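Local coordinates for protein D-glycero-alpha-D-manno-heptose 7-phosphate kinase (Campylobacter jejuni subsp. jejuni, PDB 4N3O) that catalyses the ATP-dependent phosphorylation of D-glycero-alpha-D-manno-heptose 7-phosphate at C-1, a step towards the sugar nucleotide used for the capsule, at residues K55-S60 / Y66-S71; K93-K98 / L134-G139; K261-K266 / F305-P310. All blocks are in the same frame, centred on the assembly; numbering follows the deposited sequence. Where two conformers were deposited one is given.

Contacts 1 and 2 lie on the same side of the chain's centre, with centres 20 Å apart and nearest atoms about 7 Å apart. They follow one another in the chain: strand 65-70 of the hairpin in contact 1 precedes helix 82-96, whose end packs in contact 2. Contact 3 belongs to the C-terminal part of this GHMP kinase, on the opposite side of the centre and 44 Å from each of the others, centre to centre. Contact 1 holds Ser60, an ATP-binding residue by similarity; in contact 3 the side chain of Phe305 lies about 8 Å from that of Leu116 (ATP) and Trp263 about 10 Å from Gly20 (substrate), sites likewise assigned by similarity.

Contact 1: K55-S60 / Y66-S71; sequences KIIFDS and YCEYES
The ammonium of Lys55 and the carboxylate of Glu70 form a salt bridge, NZ to OE2 2.6 Å, that spans one end of two antiparallel strands. The lysine chain bends at chi2 and chi4, while Glu70 bends at chi2 (-68°), and the two ends meet although both CB atoms point away from the opposite strand. NZ comes from above the carboxylate plane, 59° out of it. A second carboxylate is near but beyond salt-bridge range, Glu68 OE1 lying 4.1 Å from Lys55 NZ, and may add a weaker attraction. Inward from this end, Ile56 and Tyr69 exchange two backbone hydrogen bonds, the shorter from Tyr69 N to Ile56 O at 2.9 Å, and Phe58 and Cys67 exchange another two. On the side-chain face of these hydrogen-bonded pairs the Phe58 and Tyr69 rings cross near a right angle: Phe58 CD2 reaches the edge of the tyrosine ring, 3.9 Å from Tyr69 CE2. Tyr69 OH continues past them to Asp78 and Lys85. The other face carries Ile57, Asp59, Tyr66 and Glu68. With CG trans to the backbone N (chi1 -178°), Tyr66 lays its ring across the opposite strand. Ile57 CG2 touches Tyr66 CZ at 3.5 Å, and Asp59 sits at the ring edge, its OD2 bonded to His105. Ser60, an ATP-binding residue by similarity, ends strand 55-60. The whole is a regular antiparallel beta hairpin; strand 55-60 also pairs in parallel with strand 102-108, which makes strand 65-70 an outward extension of the large mixed sheet.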
loop_
_atom_site.group_PDB
_atom_site.type_symbol
_atom_site.label_atom_id
_atom_site.label_comp_id
_atom_site.label_asym_id
_atom_site.label_seq_id
_atom_site.Cartn_x
_atom_site.Cartn_y
_atom_site.Cartn_z
ATOM N N LYS A 55 22.364 6.051 28.446
ATOM C CA LYS A 55 22.382 6.893 27.247
ATOM C C LYS A 55 21.004 7.026 26.611
ATOM O O LYS A 55 20.149 6.159 26.740
ATOM C CB LYS A 55 23.369 6.363 26.196
ATOM C CG LYS A 55 24.765 6.967 26.231
ATOM C CD LYS A 55 25.451 6.836 27.581
ATOM C CE LYS A 55 26.850 7.432 27.536
ATOM N NZ LYS A 55 26.831 8.859 27.109
ATOM N N ILE A 56 20.809 8.144 25.933
ATOM C CA ILE A 56 19.591 8.411 25.221
ATOM C C ILE A 56 20.007 8.868 23.825
ATOM O O ILE A 56 20.692 9.881 23.676
ATOM C CB ILE A 56 18.724 9.475 25.918
ATOM C CG1 ILE A 56 18.124 8.902 27.212
ATOM C CG2 ILE A 56 17.611 9.932 24.998
ATOM C CD1 ILE A 56 17.329 9.906 28.022
ATOM N N ILE A 57 19.585 8.107 22.815
ATOM C CA ILE A 57 19.917 8.388 21.429
ATOM C C ILE A 57 18.658 8.632 20.606
ATOM O O ILE A 57 17.680 7.899 20.726
ATOM C CB ILE A 57 20.700 7.198 20.838
ATOM C CG1 ILE A 57 22.001 7.010 21.634
ATOM C CG2 ILE A 57 20.981 7.397 19.350
ATOM C CD1 ILE A 57 22.811 5.802 21.228
ATOM N N PHE A 58 18.682 9.685 19.803
ATOM C CA PHE A 58 17.593 10.013 18.908
ATOM C C PHE A 58 18.212 9.952 17.520
ATOM O O PHE A 58 19.156 10.703 17.244
ATOM C CB PHE A 58 17.047 11.419 19.166
ATOM C CG PHE A 58 16.429 11.610 20.526
ATOM C CD1 PHE A 58 15.450 10.743 20.991
ATOM C CD2 PHE A 58 16.732 12.726 21.284
ATOM C CE1 PHE A 58 14.847 10.946 22.217
ATOM C CE2 PHE A 58 16.133 12.934 22.517
ATOM C CZ PHE A 58 15.196 12.043 22.984
ATOM N N ASP A 59 17.680 9.079 16.653
ATOM C CA ASP A 59 18.238 8.846 15.319
ATOM C C ASP A 59 17.201 8.980 14.201
ATOM O O ASP A 59 16.325 8.142 14.045
ATOM C CB ASP A 59 18.855 7.451 15.293
ATOM C CG ASP A 59 19.457 7.092 13.943
ATOM O OD1 ASP A 59 19.813 8.004 13.161
ATOM O OD2 ASP A 59 19.592 5.880 13.679
ATOM N N SER A 60 17.345 10.036 13.412
ATOM C CA SER A 60 16.428 10.363 12.328
ATOM C C SER A 60 17.224 10.616 11.039
ATOM O O SER A 60 17.483 11.763 10.682
ATOM C CB SER A 60 15.623 11.601 12.745
ATOM O OG SER A 60 14.901 12.170 11.673
ATOM N N TYR A 66 21.201 13.208 14.283
ATOM C CA TYR A 66 21.560 12.185 15.252
ATOM C C TYR A 66 21.984 12.881 16.554
ATOM O O TYR A 66 22.882 13.714 16.540
ATOM C CB TYR A 66 22.698 11.317 14.714
ATOM C CG TYR A 66 23.096 10.193 15.643
ATOM C CD1 TYR A 66 24.052 10.384 16.635
ATOM C CD2 TYR A 66 22.511 8.941 15.529
ATOM C CE1 TYR A 66 24.412 9.349 17.480
ATOM C CE2 TYR A 66 22.851 7.907 16.369
ATOM C CZ TYR A 66 23.799 8.111 17.336
ATOM O OH TYR A 66 24.128 7.067 18.164
ATOM N N CYS A 67 21.311 12.544 17.658
ATOM C CA CYS A 67 21.584 13.118 18.978
ATOM C C CYS A 67 21.944 12.047 19.995
ATOM O O CYS A 67 21.398 10.939 19.984
ATOM C CB CYS A 67 20.342 13.795 19.565
ATOM S SG CYS A 67 19.541 15.109 18.642
ATOM N N GLU A 68 22.824 12.404 20.915
ATOM C CA GLU A 68 23.183 11.510 21.989
ATOM C C GLU A 68 23.316 12.353 23.251
ATOM O O GLU A 68 23.931 13.404 23.213
ATOM C CB GLU A 68 24.469 10.768 21.665
ATOM C CG GLU A 68 24.837 9.731 22.715
ATOM C CD GLU A 68 25.915 8.777 22.247
ATOM O OE1 GLU A 68 26.543 8.130 23.110
ATOM O OE2 GLU A 68 26.130 8.673 21.019
ATOM N N TYR A 69 22.697 11.904 24.343
ATOM C CA TYR A 69 22.733 12.614 25.621
ATOM C C TYR A 69 22.806 11.626 26.749
ATOM O O TYR A 69 22.604 10.430 26.557
ATOM C CB TYR A 69 21.455 13.436 25.849
ATOM C CG TYR A 69 21.077 14.340 24.711
ATOM C CD1 TYR A 69 21.698 15.577 24.534
ATOM C CD2 TYR A 69 20.096 13.967 23.815
ATOM C CE1 TYR A 69 21.353 16.406 23.479
ATOM C CE2 TYR A 69 19.739 14.789 22.766
ATOM C CZ TYR A 69 20.373 16.003 22.593
ATOM O OH TYR A 69 20.009 16.802 21.533
ATOM N N GLU A 70 23.074 12.151 27.934
ATOM C CA GLU A 70 23.097 11.364 29.147
ATOM C C GLU A 70 21.674 11.269 29.699
ATOM O O GLU A 70 20.931 12.246 29.706
ATOM C CB GLU A 70 24.018 12.007 30.191
ATOM C CG GLU A 70 25.498 11.812 29.909
ATOM C CD GLU A 70 25.935 10.363 30.060
ATOM O OE1 GLU A 70 25.256 9.599 30.786
ATOM O OE2 GLU A 70 26.967 9.992 29.460
ATOM N N SER A 71 21.317 10.082 30.169
ATOM C CA SER A 71 20.003 9.816 30.739
ATOM C C SER A 71 19.696 10.694 31.961
ATOM O O SER A 71 20.339 10.559 32.996
ATOM C CB SER A 71 19.923 8.338 31.124
ATOM O OG SER A 71 18.709 8.030 31.770
#

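Contact 2: K93-K98 / L134-G139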
loop_
_atom_site.group_PDB
_atom_site.type_symbol
_atom_site.label_atom_id
_atom_site.label_comp_id
_atom_site.label_asym_id
_atom_site.label_seq_id
_atom_site.Cartn_x
_atom_site.Cartn_y
_atom_site.Cartn_z
ATOM N N LYS A 93 7.767 13.446 33.057
ATOM C CA LYS A 93 7.056 14.334 33.966
ATOM C C LYS A 93 5.721 13.750 34.419
ATOM O O LYS A 93 5.382 13.801 35.595
ATOM C CB LYS A 93 6.824 15.682 33.273
ATOM C CG LYS A 93 6.078 16.714 34.103
ATOM C CD LYS A 93 5.831 17.995 33.310
ATOM C CE LYS A 93 4.947 17.738 32.099
ATOM N NZ LYS A 93 4.694 18.953 31.277
ATOM N N ASP A 94 4.981 13.177 33.479
ATOM C CA ASP A 94 3.655 12.631 33.766
ATOM C C ASP A 94 3.504 11.124 34.031
ATOM O O ASP A 94 2.435 10.711 34.485
ATOM C CB ASP A 94 2.697 13.052 32.641
ATOM C CG ASP A 94 2.494 14.564 32.587
ATOM O OD1 ASP A 94 3.005 15.276 33.483
ATOM O OD2 ASP A 94 1.809 15.041 31.658
ATOM N N PHE A 95 4.537 10.308 33.802
ATOM C CA PHE A 95 4.383 8.852 34.016
ATOM C C PHE A 95 5.484 8.145 34.818
ATOM O O PHE A 95 5.236 7.687 35.931
ATOM C CB PHE A 95 4.168 8.137 32.662
ATOM C CG PHE A 95 2.970 8.635 31.905
ATOM C CD1 PHE A 95 1.691 8.279 32.296
ATOM C CD2 PHE A 95 3.116 9.474 30.815
ATOM C CE1 PHE A 95 0.580 8.758 31.622
ATOM C CE2 PHE A 95 2.008 9.951 30.125
ATOM C CZ PHE A 95 0.740 9.593 30.532
ATOM N N THR A 96 6.693 8.064 34.260
ATOM C CA THR A 96 7.803 7.325 34.890
ATOM C C THR A 96 8.478 7.922 36.123
ATOM O O THR A 96 9.065 7.178 36.894
ATOM C CB THR A 96 8.936 7.063 33.881
ATOM O OG1 THR A 96 9.492 8.310 33.434
ATOM C CG2 THR A 96 8.424 6.253 32.702
ATOM N N LYS A 97 8.451 9.249 36.266
ATOM C CA LYS A 97 9.061 9.967 37.413
ATOM C C LYS A 97 10.579 9.750 37.559
ATOM O O LYS A 97 11.178 10.169 38.551
ATOM C CB LYS A 97 8.382 9.572 38.736
ATOM C CG LYS A 97 6.866 9.558 38.699
ATOM C CD LYS A 97 6.297 10.885 38.236
ATOM C CE LYS A 97 4.787 10.819 38.103
ATOM N NZ LYS A 97 4.262 12.122 37.621
ATOM N N LYS A 98 11.189 9.117 36.566
ATOM C CA LYS A 98 12.613 8.812 36.608
ATOM C C LYS A 98 13.201 8.810 35.186
ATOM O O LYS A 98 12.457 8.743 34.200
ATOM C CB LYS A 98 12.807 7.446 37.264
ATOM C CG LYS A 98 12.048 6.322 36.561
ATOM C CD LYS A 98 12.163 4.988 37.285
ATOM C CE LYS A 98 13.576 4.430 37.232
ATOM N NZ LYS A 98 13.679 3.128 37.949
ATOM N N LEU A 134 6.630 1.088 28.008
ATOM C CA LEU A 134 6.483 1.328 29.434
ATOM C C LEU A 134 5.140 0.888 29.998
ATOM O O LEU A 134 4.891 1.081 31.183
ATOM C CB LEU A 134 6.702 2.811 29.696
ATOM C CG LEU A 134 8.065 3.313 29.197
ATOM C CD1 LEU A 134 8.099 4.826 29.103
ATOM C CD2 LEU A 134 9.175 2.786 30.100
ATOM N N ASN A 135 4.280 0.301 29.159
ATOM C CA ASN A 135 2.966 -0.206 29.594
ATOM C C ASN A 135 2.108 0.895 30.210
ATOM O O ASN A 135 1.423 0.685 31.204
ATOM C CB ASN A 135 3.151 -1.348 30.600
ATOM C CG ASN A 135 1.866 -2.152 30.847
ATOM O OD1 ASN A 135 0.968 -2.208 29.997
ATOM N ND2 ASN A 135 1.794 -2.809 32.009
ATOM N N LEU A 136 2.149 2.076 29.617
ATOM C CA LEU A 136 1.391 3.202 30.141
ATOM C C LEU A 136 -0.094 2.993 29.914
ATOM O O LEU A 136 -0.483 2.459 28.887
ATOM C CB LEU A 136 1.839 4.483 29.442
ATOM C CG LEU A 136 3.333 4.791 29.497
ATOM C CD1 LEU A 136 3.613 6.079 28.743
ATOM C CD2 LEU A 136 3.805 4.891 30.939
ATOM N N PRO A 137 -0.933 3.419 30.871
ATOM C CA PRO A 137 -2.376 3.263 30.694
ATOM C C PRO A 137 -2.898 4.329 29.719
ATOM O O PRO A 137 -3.474 5.330 30.139
ATOM C CB PRO A 137 -2.922 3.470 32.116
ATOM C CG PRO A 137 -1.937 4.385 32.776
ATOM C CD PRO A 137 -0.597 4.075 32.152
ATOM N N LEU A 138 -2.696 4.097 28.424
ATOM C CA LEU A 138 -3.072 5.068 27.387
ATOM C C LEU A 138 -3.854 4.514 26.209
ATOM O O LEU A 138 -3.305 3.828 25.360
ATOM C CB LEU A 138 -1.809 5.736 26.825
ATOM C CG LEU A 138 -1.026 6.673 27.747
ATOM C CD1 LEU A 138 0.236 7.169 27.048
ATOM C CD2 LEU A 138 -1.898 7.840 28.163
ATOM N N GLY A 139 -5.136 4.851 26.138
ATOM C CA GLY A 139 -5.955 4.422 25.019
ATOM C C GLY A 139 -5.584 5.241 23.810
ATOM O O GLY A 139 -4.763 6.150 23.885
#
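Phe95 and Leu136 carry this contact, with Thr96 against Leu134 on one flank and Leu138 on the other. Phe95 sits in the last turn of helix 82-96, a wider pi-type turn. Its CG lies anti to the carbonyl carbon, and the benzyl group swings toward the loop that joins helices 118-134 and 140-153. Leu136 meets it with both methyls, the two side chains crossing near a right angle. Leu136 CD1 rides over one face of the Phe95 ring, 4.3 Å from its centroid and 22° off the normal, a CH-pi contact, whereas Leu136 CD2 reaches back to Phe95 CB at 3.7 Å. With CD1 anti to CA (chi2 179°), the fork is turned so that one branch covers the ring and the other its stem. Asp94 CB, from the phenylalanine's own helix, lies over the opposite face. At the far end of the ring Leu138 comes from the opposite direction, its CD2 4.0 Å from Phe95 CZ. Thr96 divides its two branches: CG2 packs on Leu134 CD1 at 3.9 Å, while OG1, set between the backbone N and the carbonyl carbon (chi1 63°), donates to Lys98 O (3.1 Å) on a lone pair. That bond is consistent with the rotamer and links the chain on either side of Lys97. Leu134 and Leu136 also rest on Ile91 of the same helix. No hydrogen bond crosses between the segments: Thr96 OG1 and Lys97 NZ bond within their own, Asp94 pairs with Arg90, and the loop is held to the helix end by dispersion and the hydrophobic effect, forces that set little direction.

Contact 3: K261-K266 / F305-P310; sequences KSWRSK and FFFVDP
An aromatic cluster of Trp263, Phe305 and Phe307 joins the chain near the end of helix 252-262 to strand 303-308 of the four-stranded antiparallel sheet in the GHMP kinase C-terminal region. The backbones stay well separated, the CA atoms of Trp263 and Phe306 being 10.3 Å apart, and the indole spans the distance, touching the strand with its six-membered ring. Phe305 and Phe307, two residues apart and so on the same side of the strand, both turn toward it, while Phe306 between them faces away. The Phe307 ring stands at 89° to the indole and offers its edge toward the indole face, an offset edge-to-face pair with centroids 5.0 Å apart. Here Phe307 CD1 lies 3.5 Å from Trp263 CZ3. Phe305 meets the tryptophan differently, rim to rim, with planes at 58° and centroids 5.3 Å apart. Phe305 CE2 lies in the indole plane at its edge, 3.4 Å from Trp263 CZ2, and the shorter approaches of Trp263 CH2 to this ring are too close to be trusted. The first torsion of Trp263 (chi1 -76°) sets CG beside the backbone N and aims the long ring system at the strand. The indole N-H is also spoken for: NE1 donates to the carbonyl O of Leu17, a bond that holds the pyrrole part of the buried indole. All three aromatic residues are buried. Around them, Ser292 and Lys294 of strand 290-296 touch Trp263, and Leu15 and Leu17 of strand 6-21 pack on Phe305. Thr202 of strand 202-206 touches both phenylalanines, while Phe306 turns to Leu320 of helix 313-320 on the other side of the sheet.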
loop_
_atom_site.group_PDB
_atom_site.type_symbol
_atom_site.label_atom_id
_atom_site.label_comp_id
_atom_site.label_asym_id
_atom_site.label_seq_id
_atom_site.Cartn_x
_atom_site.Cartn_y
_atom_site.Cartn_z
ATOM N N LYS A 261 -17.219 18.926 -6.617
ATOM C CA LYS A 261 -17.616 20.288 -6.289
ATOM C C LYS A 261 -16.658 20.992 -5.323
ATOM O O LYS A 261 -16.077 22.014 -5.675
ATOM C CB LYS A 261 -19.043 20.318 -5.726
ATOM C CG LYS A 261 -19.527 21.709 -5.340
ATOM C CD LYS A 261 -19.538 22.657 -6.536
ATOM C CE LYS A 261 -19.803 24.095 -6.116
ATOM N NZ LYS A 261 -18.721 24.636 -5.243
ATOM N N SER A 262 -16.489 20.445 -4.117
ATOM C CA SER A 262 -15.626 21.068 -3.089
ATOM C C SER A 262 -14.205 21.371 -3.581
ATOM O O SER A 262 -13.511 22.226 -3.025
ATOM C CB SER A 262 -15.541 20.189 -1.842
ATOM O OG SER A 262 -14.841 18.987 -2.109
ATOM N N TRP A 263 -13.785 20.663 -4.620
ATOM C CA TRP A 263 -12.460 20.851 -5.197
ATOM C C TRP A 263 -12.357 22.078 -6.107
ATOM O O TRP A 263 -11.261 22.454 -6.529
ATOM C CB TRP A 263 -12.072 19.583 -5.935
ATOM C CG TRP A 263 -11.650 18.478 -5.012
ATOM C CD1 TRP A 263 -12.019 18.297 -3.702
ATOM C CD2 TRP A 263 -10.861 17.350 -5.361
ATOM N NE1 TRP A 263 -11.457 17.149 -3.204
ATOM C CE2 TRP A 263 -10.748 16.541 -4.207
ATOM C CE3 TRP A 263 -10.223 16.944 -6.538
ATOM C CZ2 TRP A 263 -10.016 15.356 -4.197
ATOM C CZ3 TRP A 263 -9.491 15.770 -6.525
ATOM C CH2 TRP A 263 -9.397 14.987 -5.366
ATOM N N ARG A 264 -13.500 22.690 -6.413
ATOM C CA ARG A 264 -13.539 23.913 -7.212
ATOM C C ARG A 264 -14.054 25.003 -6.274
ATOM O O ARG A 264 -15.248 25.308 -6.255
ATOM C CB ARG A 264 -14.467 23.752 -8.419
ATOM C CG ARG A 264 -14.109 22.595 -9.338
ATOM C CD ARG A 264 -15.042 22.555 -10.535
ATOM N NE ARG A 264 -16.450 22.490 -10.130
ATOM C CZ ARG A 264 -17.163 21.372 -9.974
ATOM N NH1 ARG A 264 -18.434 21.464 -9.589
ATOM N NH2 ARG A 264 -16.629 20.164 -10.194
ATOM N N SER A 265 -13.150 25.571 -5.478
ATOM C CA SER A 265 -13.526 26.575 -4.482
ATOM C C SER A 265 -13.031 27.975 -4.808
ATOM O O SER A 265 -13.802 28.869 -5.158
ATOM C CB SER A 265 -12.962 26.173 -3.109
ATOM O OG SER A 265 -13.414 24.896 -2.716
ATOM N N LYS A 266 -11.721 28.125 -4.693
ATOM C CA LYS A 266 -11.015 29.384 -4.860
ATOM C C LYS A 266 -9.605 29.068 -4.406
ATOM O O LYS A 266 -8.650 29.211 -5.163
ATOM C CB LYS A 266 -11.599 30.476 -3.953
ATOM C CG LYS A 266 -10.680 31.675 -3.738
ATOM C CD LYS A 266 -11.152 32.529 -2.570
ATOM C CE LYS A 266 -10.157 33.629 -2.220
ATOM N NZ LYS A 266 -9.965 34.617 -3.315
ATOM N N PHE A 305 -3.398 15.677 -6.237
ATOM C CA PHE A 305 -4.194 14.493 -6.058
ATOM C C PHE A 305 -5.252 14.579 -7.133
ATOM O O PHE A 305 -5.943 15.584 -7.235
ATOM C CB PHE A 305 -4.768 14.539 -4.647
ATOM C CG PHE A 305 -5.738 13.473 -4.344
ATOM C CD1 PHE A 305 -5.374 12.141 -4.444
ATOM C CD2 PHE A 305 -6.986 13.788 -3.859
ATOM C CE1 PHE A 305 -6.270 11.137 -4.127
ATOM C CE2 PHE A 305 -7.893 12.789 -3.539
ATOM C CZ PHE A 305 -7.536 11.463 -3.674
ATOM N N PHE A 306 -5.340 13.559 -7.980
ATOM C CA PHE A 306 -6.311 13.579 -9.087
ATOM C C PHE A 306 -7.358 12.482 -9.041
ATOM O O PHE A 306 -7.161 11.425 -8.447
ATOM C CB PHE A 306 -5.606 13.408 -10.444
ATOM C CG PHE A 306 -4.550 14.429 -10.739
ATOM C CD1 PHE A 306 -4.892 15.695 -11.158
ATOM C CD2 PHE A 306 -3.210 14.094 -10.673
ATOM C CE1 PHE A 306 -3.923 16.627 -11.463
ATOM C CE2 PHE A 306 -2.228 15.027 -10.977
ATOM C CZ PHE A 306 -2.587 16.297 -11.373
ATOM N N PHE A 307 -8.475 12.782 -9.684
ATOM C CA PHE A 307 -9.568 11.846 -9.922
ATOM C C PHE A 307 -9.505 11.558 -11.417
ATOM O O PHE A 307 -9.470 12.478 -12.234
ATOM C CB PHE A 307 -10.919 12.422 -9.549
ATOM C CG PHE A 307 -11.368 12.053 -8.187
ATOM C CD1 PHE A 307 -10.671 12.480 -7.075
ATOM C CD2 PHE A 307 -12.516 11.290 -8.010
ATOM C CE1 PHE A 307 -11.090 12.136 -5.802
ATOM C CE2 PHE A 307 -12.944 10.945 -6.748
ATOM C CZ PHE A 307 -12.227 11.368 -5.640
ATOM N N VAL A 308 -9.465 10.279 -11.756
ATOM C CA VAL A 308 -9.342 9.848 -13.137
ATOM C C VAL A 308 -10.202 8.632 -13.421
ATOM O O VAL A 308 -10.543 7.856 -12.535
ATOM C CB VAL A 308 -7.886 9.447 -13.445
ATOM C CG1 VAL A 308 -7.481 8.220 -12.638
ATOM C CG2 VAL A 308 -7.695 9.183 -14.930
ATOM N N ASP A 309 -10.568 8.483 -14.671
ATOM C CA ASP A 309 -11.298 7.321 -15.078
ATOM C C ASP A 309 -10.307 6.147 -14.959
ATOM O O ASP A 309 -9.182 6.220 -15.475
ATOM C CB ASP A 309 -11.747 7.501 -16.511
ATOM C CG ASP A 309 -12.408 6.286 -17.065
ATOM O OD1 ASP A 309 -13.091 5.556 -16.317
ATOM O OD2 ASP A 309 -12.258 6.082 -18.281
ATOM N N PRO A 310 -10.702 5.079 -14.268
ATOM C CA PRO A 310 -9.802 3.943 -14.131
ATOM C C PRO A 310 -9.274 3.391 -15.454
ATOM O O PRO A 310 -8.127 2.992 -15.527
ATOM C CB PRO A 310 -10.661 2.917 -13.416
ATOM C CG PRO A 310 -11.590 3.763 -12.586
ATOM C CD PRO A 310 -11.935 4.908 -13.485
#